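DNA-3-methyladenine glycosidase II, putative (Deinococcus radiodurans, PDB 2YG9) belongs to the HhH-GPD superfamily of base excision DNA repair proteins and is folded almost wholly from helices and loops. Local coordinates at residues 62-66 against 162-166. Sequence-based numbering, arbitrary orientation.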
loop_
_atom_site.group_PDB
_atom_site.type_symbol
_atom_site.label_atom_id
_atom_site.label_comp_id
_atom_site.label_asym_id
_atom_site.label_seq_id
_atom_site.Cartn_x
_atom_site.Cartn_y
_atom_site.Cartn_z
ATOM N N PHE A 62 11.875 -2.000 -3.795
ATOM C CA PHE A 62 12.061 -1.124 -4.939
ATOM C C PHE A 62 11.182 -1.526 -6.135
ATOM O O PHE A 62 10.406 -0.732 -6.638
ATOM C CB PHE A 62 13.531 -1.000 -5.353
ATOM C CG PHE A 62 13.712 -0.127 -6.539
ATOM C CD1 PHE A 62 13.639 1.237 -6.398
ATOM C CD2 PHE A 62 13.829 -0.668 -7.815
ATOM C CE1 PHE A 62 13.758 2.075 -7.506
ATOM C CE2 PHE A 62 13.965 0.148 -8.933
ATOM C CZ PHE A 62 13.900 1.533 -8.775
ATOM N N GLY A 63 11.311 -2.764 -6.576
ATOM C CA GLY A 63 10.506 -3.310 -7.638
ATOM C C GLY A 63 9.013 -3.211 -7.357
ATOM O O GLY A 63 8.255 -2.870 -8.252
ATOM N N ARG A 64 8.579 -3.507 -6.126
ATOM C CA ARG A 64 7.160 -3.354 -5.802
ATOM C C ARG A 64 6.697 -1.912 -5.848
ATOM O O ARG A 64 5.553 -1.667 -6.237
ATOM C CB ARG A 64 6.792 -3.951 -4.464
ATOM C CG ARG A 64 6.728 -5.512 -4.446
ATOM C CD ARG A 64 5.549 -6.069 -5.231
ATOM N NE ARG A 64 4.269 -5.667 -4.636
ATOM C CZ ARG A 64 3.733 -6.201 -3.531
ATOM N NH1 ARG A 64 4.315 -7.191 -2.893
ATOM N NH2 ARG A 64 2.584 -5.739 -3.074
ATOM N N LEU A 65 7.579 -0.993 -5.459
ATOM C CA LEU A 65 7.311 0.440 -5.581
ATOM C C LEU A 65 7.079 0.788 -7.042
ATOM O O LEU A 65 6.080 1.433 -7.375
ATOM C CB LEU A 65 8.406 1.318 -4.962
ATOM C CG LEU A 65 8.042 2.827 -5.022
ATOM C CD1 LEU A 65 6.696 3.143 -4.349
ATOM C CD2 LEU A 65 9.169 3.623 -4.449
ATOM N N VAL A 66 7.976 0.328 -7.902
ATOM C CA VAL A 66 7.908 0.608 -9.334
ATOM C C VAL A 66 6.649 -0.019 -9.922
ATOM O O VAL A 66 5.952 0.636 -10.672
ATOM C CB VAL A 66 9.181 0.118 -10.091
ATOM C CG1 VAL A 66 8.929 0.115 -11.605
ATOM C CG2 VAL A 66 10.382 0.975 -9.718
ATOM N N PHE A 162 1.842 1.386 0.035
ATOM C CA PHE A 162 3.097 0.632 -0.119
ATOM C C PHE A 162 3.531 -0.088 1.186
ATOM O O PHE A 162 3.893 -1.275 1.211
ATOM C CB PHE A 162 4.181 1.582 -0.651
ATOM C CG PHE A 162 5.547 0.952 -0.797
ATOM C CD1 PHE A 162 5.812 0.078 -1.831
ATOM C CD2 PHE A 162 6.534 1.210 0.120
ATOM C CE1 PHE A 162 7.077 -0.529 -1.942
ATOM C CE2 PHE A 162 7.793 0.635 -0.000
ATOM C CZ PHE A 162 8.068 -0.199 -1.037
ATOM N N LEU A 163 3.481 0.634 2.278
ATOM C CA LEU A 163 3.695 0.033 3.590
ATOM C C LEU A 163 2.737 -1.116 3.858
ATOM O O LEU A 163 3.174 -2.207 4.296
ATOM C CB LEU A 163 3.529 1.099 4.695
ATOM C CG LEU A 163 4.769 1.855 5.174
ATOM C CD1 LEU A 163 5.490 2.518 4.046
ATOM C CD2 LEU A 163 4.319 2.878 6.214
ATOM N N LEU A 164 1.444 -0.894 3.587
ATOM C CA LEU A 164 0.426 -1.883 3.898
ATOM C C LEU A 164 0.518 -3.106 2.990
ATOM O O LEU A 164 0.608 -4.247 3.471
ATOM C CB LEU A 164 -0.963 -1.253 3.873
ATOM C CG LEU A 164 -2.187 -1.991 4.450
ATOM C CD1 LEU A 164 -3.287 -0.916 4.631
ATOM C CD2 LEU A 164 -2.703 -3.160 3.564
ATOM N N PHE A 165 0.529 -2.875 1.679
ATOM C CA PHE A 165 0.492 -3.955 0.743
ATOM C C PHE A 165 1.854 -4.516 0.349
ATOM O O PHE A 165 1.937 -5.725 0.140
ATOM C CB PHE A 165 -0.299 -3.610 -0.504
ATOM C CG PHE A 165 -1.756 -3.462 -0.265
ATOM C CD1 PHE A 165 -2.567 -4.586 -0.107
ATOM C CD2 PHE A 165 -2.331 -2.216 -0.180
ATOM C CE1 PHE A 165 -3.942 -4.447 0.094
ATOM C CE2 PHE A 165 -3.694 -2.081 0.013
ATOM C CZ PHE A 165 -4.486 -3.190 0.172
ATOM N N ALA A 166 2.895 -3.704 0.223
ATOM C CA ALA A 166 4.212 -4.258 -0.218
ATOM C C ALA A 166 5.015 -4.748 0.978
ATOM O O ALA A 166 5.513 -5.896 1.010
ATOM C CB ALA A 166 5.031 -3.230 -1.029
HETATM O O HOH W 1 3.168 -8.147 -0.204
HETATM O O HOH W 2 0.509 -7.544 -1.481
#
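The guanidinium of R64 lies with one face on A166, whose CB sits 4.0 Å above the middle of the guanidinium plane, while water 1 meets the group edge-on, within that plane. CD1 of L65 rests above the outer part of one face of the F162 ring, which turns its edge to the backbone carbonyl carbon of R64; ring atom CE1 comes to 3.6 Å from the backbone N of L65. F162 swings its ring opposite the amide nitrogen (chi1 177°), across to helix 61-71, where the L65 and F162 side chains cross at about a right angle. R64 reaches helix 156-166 through a chain that curls at its second and third torsions, and its CB packs 3.9 Å from CB of A166. At the far end of the chain, NH2 donates a weak hydrogen bond to the carbonyl O of F165 (3.3 Å, 141° at the hydrogen). Two waters bridge the same groups: water 2 accepts from NH2 of R64 and donates to O of F165, while water 1 accepts from NH1 and, 2.7 Å from O of F165, can donate to it. The short helical segments run at 109° to each other, their axes 10.9 Å apart. The contact thus joins an apolar, buried half to a hydrated polar half, where the weak direct bond suggests that water carries much of the link between R64 and the F165 carbonyl.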